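Local coordinates for C3-degrading proteinase (CppA protein) (Streptococcus pneumoniae, PDB 3E0R), which probably degrades complement C3, and probably consists of two regions related to the glyoxalase family, at residues 71-82 against 148-158; 87-98 against 106-114. All coordinates share one frame; numbering follows the deposited sequence.

How the interactions relate
Interaction 1 and interaction 2 illustrate how one mixed sheet is built up from neighbouring strands and then roofed. Strands 74-81 and 151-159 pair in interaction 1, joining a strand of the CppA N-terminal region to one of the C-terminal region; strand 107-112 lies further across the same sheet, beyond strand 118-122, and receives helix 84-91 in interaction 2. Along the chain the second contact is nested inside the loop closed by the first, and their centres are about 14 Å apart. They touch directly: Arg76 NH1 meets Glu110 OE2 in a salt bridge of 3.0 Å, and Leu148 CD2 packs on Ile90 CD1 at 3.7 Å.

Interaction 1: residues 71-82 against 148-158; sequences RKKLARLIVKVE and LSKFEISMELH
Strands 74-81 and 151-158 run antiparallel at 169°, their axes approaching to 4.3 Å, and so join the N-terminal and C-terminal CppA regions within one mixed sheet. Regular pairing from Arg76-Glu156 to Val81-Phe151 gives way to a classic beta bulge, where Ala75 N and Arg76 N both donate to Glu156 O from the same face of its plane. Beyond it, the His158 ring turns its edge to the loop that leads into strand 74-81: His158 ND1 donates to Lys72 O at 2.8 Å, the acceptor lying in the ring plane. The extended Arg71 chain crosses one face of this ring, its CD 3.6 Å from the centroid.

Arg76 and Glu156 lie alongside each other, pointing the same way. The guanidinium grips side-on: Arg76 NE reaches Glu156 OE1 at 3.0 Å from above the carboxylate plane, and Arg76 NH2 meets Glu156 OE2 at 3.1 Å on its syn side. On the other face of the sheet, Val79 CG1 touches Phe151 CD1 at 3.6 Å, and Leu148 spreads both methyls against Val81 CG2.

Arg76 NH1 also pairs with Glu110, so two carboxylates hold this guanidinium and probably limit its rotation.

Interaction 2: residues 87-98 against 106-114; sequences IEGILSKTDSIH and GYAFEIFSP
Phe109 meets the helix 84-91 and the turn after it with most of its ring, and this is the tightly packed half of the contact. Its CB points toward the segment 87-98. Leu91 CD2 lies over one face, offset toward the rim, 3.6 Å from Phe109 CD2. Ile87 CG2 comes in at the ring edge, 3.9 Å from Phe109 CD2, while Ile90 crosses at about a right angle and brings CG2 to CZ. From the returning chain Ile97 adds its CG2, 3.8 Å from Phe109 CD1. The helix thus sits over the sheet: the axis of 87-91 passes 8.7 Å from that of strand 107-112, at 52°, with Ile121 of the neighbouring strand also under Ile87.

Toward the surface the contact becomes sparser and more polar. His98 N donates to Glu110 O at 2.7 Å, tying the exit of the turn to the strand. With CG opposite its backbone N (chi1 -180°), His98 lies alongside the exposed Phe112 in an edge-to-face pair, CE2 of Phe112 over the middle of the imidazole and the planes at 84°. One water accepts from Phe112 N at 3.0 Å and gives a weak bond to Ser96 O. At the other end, Glu88 brings its carboxylate to the edge of the Tyr107 ring, which is also engaged by Lys102 and Phe139.

Dispersion between aliphatic branches and an aromatic ring therefore dominates beneath the helix, whereas the margin has one backbone bond, a ring pair, a weakly held water bridge and a carboxylate at a ring edge. The electron-poor ring edge of Tyr107 toward the Glu88 carboxylate is probably a mildly favourable electrostatic match.

Interaction 1: residues 71-82 against 148-158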
loop_
_atom_site.group_PDB
_atom_site.type_symbol
_atom_site.label_atom_id
_atom_site.label_comp_id
_atom_site.label_asym_id
_atom_site.label_seq_id
_atom_site.Cartn_x
_atom_site.Cartn_y
_atom_site.Cartn_z
ATOM N N ARG A 71 -8.971 -12.243 -7.580
ATOM C CA ARG A 71 -7.825 -11.396 -7.410
ATOM C C ARG A 71 -8.296 -10.046 -6.903
ATOM O O ARG A 71 -9.403 -9.551 -7.269
ATOM C CB ARG A 71 -7.033 -11.273 -8.717
ATOM C CG ARG A 71 -5.970 -12.303 -8.844
ATOM C CD ARG A 71 -5.220 -12.218 -10.158
ATOM N NE ARG A 71 -4.194 -13.255 -10.209
ATOM C CZ ARG A 71 -3.172 -13.292 -11.058
ATOM N NH1 ARG A 71 -2.987 -12.331 -11.956
ATOM N NH2 ARG A 71 -2.321 -14.310 -10.998
ATOM N N LYS A 72 -7.470 -9.452 -6.053
ATOM C CA LYS A 72 -7.764 -8.098 -5.546
ATOM C C LYS A 72 -7.044 -7.137 -6.445
ATOM O O LYS A 72 -6.057 -7.499 -7.086
ATOM C CB LYS A 72 -7.280 -7.921 -4.103
ATOM C CG LYS A 72 -7.952 -8.779 -3.063
ATOM C CD LYS A 72 -7.513 -8.352 -1.638
ATOM C CE LYS A 72 -8.465 -7.327 -1.007
ATOM N NZ LYS A 72 -7.984 -6.764 0.310
ATOM N N LYS A 73 -7.516 -5.897 -6.472
ATOM C CA LYS A 73 -6.816 -4.805 -7.184
ATOM C C LYS A 73 -5.372 -4.682 -6.637
ATOM O O LYS A 73 -4.421 -4.517 -7.384
ATOM C CB LYS A 73 -7.604 -3.508 -7.048
ATOM C CG LYS A 73 -8.978 -3.559 -7.690
ATOM C CD LYS A 73 -9.689 -2.196 -7.549
ATOM C CE LYS A 73 -11.221 -2.308 -7.619
ATOM N NZ LYS A 73 -11.926 -0.977 -7.627
ATOM N N LEU A 74 -5.216 -4.848 -5.332
ATOM C CA LEU A 74 -3.893 -4.921 -4.713
ATOM C C LEU A 74 -3.433 -6.346 -4.863
ATOM O O LEU A 74 -3.983 -7.238 -4.242
ATOM C CB LEU A 74 -3.902 -4.513 -3.220
ATOM C CG LEU A 74 -2.479 -4.520 -2.584
ATOM C CD1 LEU A 74 -1.696 -3.374 -3.026
ATOM C CD2 LEU A 74 -2.520 -4.558 -1.090
ATOM N N ALA A 75 -2.453 -6.561 -5.724
ATOM C CA ALA A 75 -1.803 -7.847 -5.886
ATOM C C ALA A 75 -0.881 -8.087 -4.661
ATOM O O ALA A 75 -1.090 -9.046 -3.926
ATOM C CB ALA A 75 -1.037 -7.908 -7.234
ATOM N N ARG A 76 0.072 -7.187 -4.414
ATOM C CA ARG A 76 0.911 -7.232 -3.201
ATOM C C ARG A 76 1.330 -5.830 -2.752
ATOM O O ARG A 76 1.634 -5.017 -3.581
ATOM C CB ARG A 76 2.198 -8.008 -3.458
ATOM C CG ARG A 76 2.136 -9.520 -3.305
ATOM C CD ARG A 76 3.523 -10.101 -3.010
ATOM N NE ARG A 76 4.460 -9.725 -4.063
ATOM C CZ ARG A 76 5.686 -10.250 -4.235
ATOM N NH1 ARG A 76 6.178 -11.163 -3.421
ATOM N NH2 ARG A 76 6.445 -9.841 -5.233
ATOM N N LEU A 77 1.364 -5.574 -1.446
ATOM C CA LEU A 77 2.028 -4.406 -0.872
ATOM C C LEU A 77 3.429 -4.774 -0.548
ATOM O O LEU A 77 3.659 -5.777 0.108
ATOM C CB LEU A 77 1.357 -3.962 0.428
ATOM C CG LEU A 77 1.633 -2.519 0.947
ATOM C CD1 LEU A 77 0.980 -1.450 0.086
ATOM C CD2 LEU A 77 1.163 -2.420 2.419
ATOM N N ILE A 78 4.370 -3.939 -0.961
ATOM C CA ILE A 78 5.806 -4.183 -0.789
ATOM C C ILE A 78 6.382 -3.128 0.143
ATOM O O ILE A 78 6.241 -1.943 -0.059
ATOM C CB ILE A 78 6.530 -4.254 -2.134
ATOM C CG1 ILE A 78 5.800 -5.240 -3.068
ATOM C CG2 ILE A 78 8.028 -4.671 -1.961
ATOM C CD1 ILE A 78 6.320 -5.235 -4.443
ATOM N N VAL A 79 6.955 -3.600 1.234
ATOM C CA VAL A 79 7.504 -2.734 2.285
ATOM C C VAL A 79 8.986 -2.994 2.293
ATOM O O VAL A 79 9.424 -4.050 2.680
ATOM C CB VAL A 79 6.869 -3.034 3.642
ATOM C CG1 VAL A 79 7.424 -2.108 4.727
ATOM C CG2 VAL A 79 5.303 -2.941 3.543
ATOM N N LYS A 80 9.733 -2.056 1.756
ATOM C CA LYS A 80 11.178 -2.148 1.704
ATOM C C LYS A 80 11.716 -1.481 2.922
ATOM O O LYS A 80 11.590 -0.271 3.043
ATOM C CB LYS A 80 11.712 -1.415 0.490
ATOM C CG LYS A 80 13.277 -1.351 0.397
ATOM C CD LYS A 80 13.683 -0.430 -0.781
ATOM C CE LYS A 80 15.129 -0.615 -1.165
ATOM N NZ LYS A 80 15.853 -1.146 -0.000
ATOM N N VAL A 81 12.296 -2.268 3.822
ATOM C CA VAL A 81 12.852 -1.798 5.076
ATOM C C VAL A 81 14.335 -1.429 4.898
ATOM O O VAL A 81 15.094 -2.144 4.242
ATOM C CB VAL A 81 12.649 -2.876 6.161
ATOM C CG1 VAL A 81 13.392 -2.551 7.469
ATOM C CG2 VAL A 81 11.197 -3.066 6.409
ATOM N N GLU A 82 14.732 -0.299 5.476
ATOM C CA GLU A 82 16.153 0.147 5.480
ATOM C C GLU A 82 17.146 -0.758 6.281
ATOM O O GLU A 82 18.122 -1.220 5.711
ATOM C CB GLU A 82 16.265 1.584 6.037
ATOM C CG GLU A 82 17.665 2.168 6.019
ATOM C CD GLU A 82 18.156 2.375 4.594
ATOM O OE1 GLU A 82 17.289 2.396 3.682
ATOM O OE2 GLU A 82 19.390 2.537 4.390
ATOM N N LEU A 148 9.750 -0.217 12.989
ATOM C CA LEU A 148 10.511 0.014 11.755
ATOM C C LEU A 148 10.900 1.470 11.770
ATOM O O LEU A 148 10.033 2.334 11.825
ATOM C CB LEU A 148 9.699 -0.293 10.484
ATOM C CG LEU A 148 9.387 -1.766 10.176
ATOM C CD1 LEU A 148 8.540 -1.901 8.924
ATOM C CD2 LEU A 148 10.657 -2.666 10.079
ATOM N N SER A 149 12.204 1.733 11.728
ATOM C CA SER A 149 12.705 3.110 11.727
ATOM C C SER A 149 12.440 3.853 10.414
ATOM O O SER A 149 11.922 4.962 10.450
ATOM C CB SER A 149 14.183 3.179 12.100
ATOM O OG SER A 149 14.984 2.808 10.997
ATOM N N LYS A 150 12.804 3.220 9.286
ATOM C CA LYS A 150 12.541 3.695 7.914
ATOM C C LYS A 150 12.121 2.546 6.953
ATOM O O LYS A 150 12.753 1.499 6.854
ATOM C CB LYS A 150 13.724 4.494 7.367
ATOM C CG LYS A 150 13.954 4.492 5.836
ATOM C CD LYS A 150 12.947 5.284 5.025
ATOM C CE LYS A 150 13.448 5.690 3.641
ATOM N NZ LYS A 150 13.573 4.581 2.672
ATOM N N PHE A 151 11.024 2.785 6.247
ATOM C CA PHE A 151 10.571 1.925 5.152
ATOM C C PHE A 151 9.913 2.765 4.033
ATOM O O PHE A 151 9.537 3.927 4.223
ATOM C CB PHE A 151 9.645 0.769 5.652
ATOM C CG PHE A 151 8.279 1.213 6.119
ATOM C CD1 PHE A 151 7.241 1.415 5.217
ATOM C CD2 PHE A 151 8.014 1.427 7.457
ATOM C CE1 PHE A 151 6.006 1.849 5.619
ATOM C CE2 PHE A 151 6.761 1.871 7.887
ATOM C CZ PHE A 151 5.771 2.086 6.968
ATOM N N GLU A 152 9.755 2.116 2.869
ATOM C CA GLU A 152 9.250 2.716 1.640
ATOM C C GLU A 152 8.217 1.726 1.144
ATOM O O GLU A 152 8.486 0.535 1.080
ATOM C CB GLU A 152 10.399 2.865 0.622
ATOM C CG GLU A 152 10.412 4.107 -0.193
ATOM C CD GLU A 152 11.682 5.027 0.046
ATOM O OE1 GLU A 152 12.754 4.728 -0.574
ATOM O OE2 GLU A 152 11.599 6.059 0.813
ATOM N N ILE A 153 7.041 2.225 0.780
ATOM C CA ILE A 153 5.955 1.424 0.241
ATOM C C ILE A 153 6.037 1.432 -1.263
ATOM O O ILE A 153 6.230 2.454 -1.892
ATOM C CB ILE A 153 4.547 1.968 0.641
ATOM C CG1 ILE A 153 4.366 1.949 2.145
ATOM C CG2 ILE A 153 3.352 1.197 -0.053
ATOM C CD1 ILE A 153 4.515 0.733 2.782
ATOM N N SER A 154 5.891 0.269 -1.857
ATOM C CA SER A 154 5.519 0.232 -3.271
ATOM C C SER A 154 4.445 -0.828 -3.392
ATOM O O SER A 154 4.008 -1.400 -2.373
ATOM C CB SER A 154 6.751 -0.025 -4.139
ATOM O OG SER A 154 7.376 -1.238 -3.838
HETATM N N MSE A 155 3.996 -1.105 -4.606
HETATM C CA MSE A 155 2.954 -2.132 -4.748
HETATM C C MSE A 155 2.866 -2.776 -6.122
HETATM O O MSE A 155 3.283 -2.198 -7.134
HETATM C CB MSE A 155 1.607 -1.491 -4.412
HETATM C CG MSE A 155 1.164 -0.527 -5.456
HETATM SE SE MSE A 155 -0.010 0.775 -4.704
HETATM C CE MSE A 155 1.361 2.092 -4.172
ATOM N N GLU A 156 2.296 -3.967 -6.151
ATOM C CA GLU A 156 1.915 -4.590 -7.392
ATOM C C GLU A 156 0.405 -4.501 -7.472
ATOM O O GLU A 156 -0.269 -4.764 -6.475
ATOM C CB GLU A 156 2.379 -6.023 -7.440
ATOM C CG GLU A 156 3.842 -6.157 -7.671
ATOM C CD GLU A 156 4.439 -7.418 -7.095
ATOM O OE1 GLU A 156 3.708 -8.339 -6.670
ATOM O OE2 GLU A 156 5.679 -7.495 -7.105
ATOM N N LEU A 157 -0.129 -4.088 -8.630
ATOM C CA LEU A 157 -1.557 -3.909 -8.823
ATOM C C LEU A 157 -2.048 -4.811 -9.910
ATOM O O LEU A 157 -1.420 -4.906 -10.930
ATOM C CB LEU A 157 -1.866 -2.461 -9.174
ATOM C CG LEU A 157 -1.495 -1.398 -8.132
ATOM C CD1 LEU A 157 -2.003 -0.059 -8.551
ATOM C CD2 LEU A 157 -2.004 -1.724 -6.722
ATOM N N HIS A 158 -3.181 -5.480 -9.683
ATOM C CA HIS A 158 -3.798 -6.343 -10.656
ATOM C C HIS A 158 -4.718 -5.519 -11.572
ATOM O O HIS A 158 -5.654 -4.840 -11.112
ATOM C CB HIS A 158 -4.601 -7.458 -9.955
ATOM C CG HIS A 158 -3.768 -8.584 -9.411
ATOM N ND1 HIS A 158 -3.951 -9.091 -8.147
ATOM C CD2 HIS A 158 -2.796 -9.335 -9.982
ATOM C CE1 HIS A 158 -3.111 -10.091 -7.950
ATOM N NE2 HIS A 158 -2.401 -10.263 -9.051
HETATM O O HOH W 1 13.291 1.650 2.851
#

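Interaction 2: residues 87-98 against 106-114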
loop_
_atom_site.group_PDB
_atom_site.type_symbol
_atom_site.label_atom_id
_atom_site.label_comp_id
_atom_site.label_asym_id
_atom_site.label_seq_id
_atom_site.Cartn_x
_atom_site.Cartn_y
_atom_site.Cartn_z
ATOM N N ILE A 87 13.821 -6.419 10.269
ATOM C CA ILE A 87 12.959 -7.554 9.826
ATOM C C ILE A 87 13.101 -8.796 10.741
ATOM O O ILE A 87 12.127 -9.503 11.033
ATOM C CB ILE A 87 13.227 -7.976 8.344
ATOM C CG1 ILE A 87 12.783 -6.855 7.386
ATOM C CG2 ILE A 87 12.498 -9.332 7.975
ATOM C CD1 ILE A 87 13.306 -7.013 5.997
ATOM N N GLU A 88 14.328 -9.041 11.194
ATOM C CA GLU A 88 14.626 -10.151 12.079
ATOM C C GLU A 88 14.052 -9.897 13.470
ATOM O O GLU A 88 13.731 -10.847 14.187
ATOM C CB GLU A 88 16.144 -10.399 12.147
ATOM C CG GLU A 88 16.805 -10.587 10.754
ATOM C CD GLU A 88 18.234 -11.163 10.791
ATOM O OE1 GLU A 88 18.888 -11.237 11.879
ATOM O OE2 GLU A 88 18.713 -11.537 9.692
ATOM N N GLY A 89 13.949 -8.624 13.851
ATOM C CA GLY A 89 13.313 -8.240 15.103
ATOM C C GLY A 89 11.832 -8.586 15.084
ATOM O O GLY A 89 11.301 -9.193 16.032
ATOM N N ILE A 90 11.174 -8.185 13.998
ATOM C CA ILE A 90 9.772 -8.520 13.747
ATOM C C ILE A 90 9.540 -10.035 13.812
ATOM O O ILE A 90 8.637 -10.488 14.513
ATOM C CB ILE A 90 9.270 -7.983 12.359
ATOM C CG1 ILE A 90 9.305 -6.457 12.284
ATOM C CG2 ILE A 90 7.836 -8.440 12.047
ATOM C CD1 ILE A 90 9.177 -6.016 10.775
ATOM N N LEU A 91 10.360 -10.818 13.109
ATOM C CA LEU A 91 10.177 -12.283 13.069
ATOM C C LEU A 91 10.412 -12.943 14.445
ATOM O O LEU A 91 9.719 -13.898 14.813
ATOM C CB LEU A 91 11.064 -12.882 11.984
ATOM C CG LEU A 91 10.578 -12.570 10.562
ATOM C CD1 LEU A 91 11.694 -12.800 9.540
ATOM C CD2 LEU A 91 9.283 -13.354 10.195
ATOM N N SER A 92 11.345 -12.383 15.229
ATOM C CA SER A 92 11.582 -12.843 16.601
ATOM C C SER A 92 10.322 -12.751 17.463
ATOM O O SER A 92 10.238 -13.409 18.501
ATOM C CB SER A 92 12.740 -12.072 17.275
ATOM O OG SER A 92 12.351 -10.768 17.646
ATOM N N LYS A 93 9.343 -11.956 17.037
ATOM C CA LYS A 93 8.143 -11.711 17.839
ATOM C C LYS A 93 6.839 -12.325 17.309
ATOM O O LYS A 93 5.879 -12.452 18.066
ATOM C CB LYS A 93 7.957 -10.192 18.053
ATOM C CG LYS A 93 9.033 -9.540 18.911
ATOM C CD LYS A 93 8.855 -9.849 20.407
ATOM C CE LYS A 93 10.087 -9.447 21.242
ATOM N NZ LYS A 93 11.300 -10.350 21.055
ATOM N N THR A 94 6.795 -12.715 16.035
ATOM C CA THR A 94 5.546 -13.205 15.424
ATOM C C THR A 94 5.586 -14.699 15.139
ATOM O O THR A 94 6.565 -15.225 14.577
ATOM C CB THR A 94 5.233 -12.530 14.064
ATOM O OG1 THR A 94 5.804 -11.228 14.030
ATOM C CG2 THR A 94 3.724 -12.448 13.834
ATOM N N ASP A 95 4.488 -15.370 15.468
ATOM C CA ASP A 95 4.338 -16.784 15.139
ATOM C C ASP A 95 3.821 -17.028 13.703
ATOM O O ASP A 95 4.028 -18.115 13.175
ATOM C CB ASP A 95 3.447 -17.480 16.198
ATOM C CG ASP A 95 4.046 -17.397 17.621
ATOM O OD1 ASP A 95 5.287 -17.297 17.717
ATOM O OD2 ASP A 95 3.305 -17.422 18.644
ATOM N N SER A 96 3.227 -16.021 13.047
ATOM C CA SER A 96 2.241 -16.282 11.956
ATOM C C SER A 96 2.541 -15.852 10.515
ATOM O O SER A 96 1.606 -15.567 9.725
ATOM C CB SER A 96 0.885 -15.669 12.348
ATOM O OG SER A 96 -0.176 -16.351 11.688
ATOM N N ILE A 97 3.810 -15.833 10.132
ATOM C CA ILE A 97 4.158 -15.413 8.768
ATOM C C ILE A 97 3.584 -16.421 7.740
ATOM O O ILE A 97 3.281 -17.559 8.074
ATOM C CB ILE A 97 5.679 -15.136 8.629
ATOM C CG1 ILE A 97 6.489 -16.441 8.537
ATOM C CG2 ILE A 97 6.155 -14.268 9.814
ATOM C CD1 ILE A 97 7.980 -16.210 8.320
ATOM N N HIS A 98 3.366 -15.974 6.505
ATOM C CA HIS A 98 2.866 -16.869 5.439
ATOM C C HIS A 98 4.029 -17.613 4.769
ATOM O O HIS A 98 3.882 -18.754 4.418
ATOM C CB HIS A 98 2.060 -16.098 4.384
ATOM C CG HIS A 98 1.518 -16.962 3.276
ATOM N ND1 HIS A 98 0.453 -17.831 3.452
ATOM C CD2 HIS A 98 1.876 -17.068 1.975
ATOM C CE1 HIS A 98 0.193 -18.446 2.312
ATOM N NE2 HIS A 98 1.045 -18.009 1.402
ATOM N N GLY A 106 19.286 -9.624 3.568
ATOM C CA GLY A 106 18.775 -10.313 4.755
ATOM C C GLY A 106 17.548 -11.176 4.516
ATOM O O GLY A 106 17.231 -11.548 3.391
ATOM N N TYR A 107 16.856 -11.490 5.596
ATOM C CA TYR A 107 15.610 -12.204 5.494
ATOM C C TYR A 107 14.473 -11.283 4.956
ATOM O O TYR A 107 14.584 -10.030 4.873
ATOM C CB TYR A 107 15.269 -12.894 6.826
ATOM C CG TYR A 107 16.291 -13.974 7.191
ATOM C CD1 TYR A 107 16.182 -15.300 6.702
ATOM C CD2 TYR A 107 17.413 -13.659 7.993
ATOM C CE1 TYR A 107 17.157 -16.297 7.054
ATOM C CE2 TYR A 107 18.383 -14.634 8.348
ATOM C CZ TYR A 107 18.256 -15.943 7.872
ATOM O OH TYR A 107 19.229 -16.876 8.224
ATOM N N ALA A 108 13.424 -11.938 4.504
ATOM C CA ALA A 108 12.244 -11.235 4.025
ATOM C C ALA A 108 11.092 -12.168 4.309
ATOM O O ALA A 108 11.299 -13.373 4.522
ATOM C CB ALA A 108 12.364 -10.956 2.561
ATOM N N PHE A 109 9.883 -11.635 4.350
ATOM C CA PHE A 109 8.739 -12.531 4.489
ATOM C C PHE A 109 7.489 -11.991 3.866
ATOM O O PHE A 109 7.403 -10.823 3.560
ATOM C CB PHE A 109 8.508 -12.954 5.973
ATOM C CG PHE A 109 8.070 -11.862 6.850
ATOM C CD1 PHE A 109 6.713 -11.651 7.073
ATOM C CD2 PHE A 109 9.014 -11.008 7.455
ATOM C CE1 PHE A 109 6.281 -10.612 7.869
ATOM C CE2 PHE A 109 8.606 -9.963 8.252
ATOM C CZ PHE A 109 7.219 -9.764 8.465
ATOM N N GLU A 110 6.547 -12.901 3.656
ATOM C CA GLU A 110 5.185 -12.577 3.329
ATOM C C GLU A 110 4.239 -12.967 4.475
ATOM O O GLU A 110 4.481 -13.878 5.205
ATOM C CB GLU A 110 4.773 -13.292 2.084
ATOM C CG GLU A 110 5.227 -12.628 0.831
ATOM C CD GLU A 110 4.968 -13.492 -0.372
ATOM O OE1 GLU A 110 5.024 -14.719 -0.206
ATOM O OE2 GLU A 110 4.713 -12.957 -1.462
ATOM N N ILE A 111 3.178 -12.191 4.608
ATOM C CA ILE A 111 2.144 -12.373 5.594
ATOM C C ILE A 111 0.840 -11.772 5.007
ATOM O O ILE A 111 0.906 -10.813 4.268
ATOM C CB ILE A 111 2.585 -11.706 6.900
ATOM C CG1 ILE A 111 1.745 -12.202 8.073
ATOM C CG2 ILE A 111 2.543 -10.196 6.792
ATOM C CD1 ILE A 111 2.329 -11.827 9.410
ATOM N N PHE A 112 -0.316 -12.368 5.311
ATOM C CA PHE A 112 -1.621 -11.827 4.970
ATOM C C PHE A 112 -2.169 -10.914 6.103
ATOM O O PHE A 112 -2.041 -11.165 7.322
ATOM C CB PHE A 112 -2.625 -12.954 4.668
ATOM C CG PHE A 112 -2.496 -13.567 3.255
ATOM C CD1 PHE A 112 -3.109 -12.979 2.155
ATOM C CD2 PHE A 112 -1.796 -14.750 3.038
ATOM C CE1 PHE A 112 -2.991 -13.557 0.854
ATOM C CE2 PHE A 112 -1.694 -15.307 1.750
ATOM C CZ PHE A 112 -2.282 -14.710 0.673
ATOM N N SER A 113 -2.785 -9.834 5.679
ATOM C CA SER A 113 -3.433 -8.924 6.582
ATOM C C SER A 113 -4.862 -9.471 6.859
ATOM O O SER A 113 -5.359 -10.344 6.122
ATOM C CB SER A 113 -3.520 -7.548 5.916
ATOM O OG SER A 113 -4.730 -7.469 5.190
ATOM N N PRO A 114 -5.535 -8.919 7.886
ATOM C CA PRO A 114 -6.929 -9.239 8.201
ATOM C C PRO A 114 -7.891 -9.111 7.005
ATOM O O PRO A 114 -8.958 -9.715 7.043
ATOM C CB PRO A 114 -7.304 -8.199 9.265
ATOM C CG PRO A 114 -6.057 -7.694 9.800
ATOM C CD PRO A 114 -4.989 -7.883 8.793
HETATM O O HOH W 2 -0.121 -15.007 6.757
#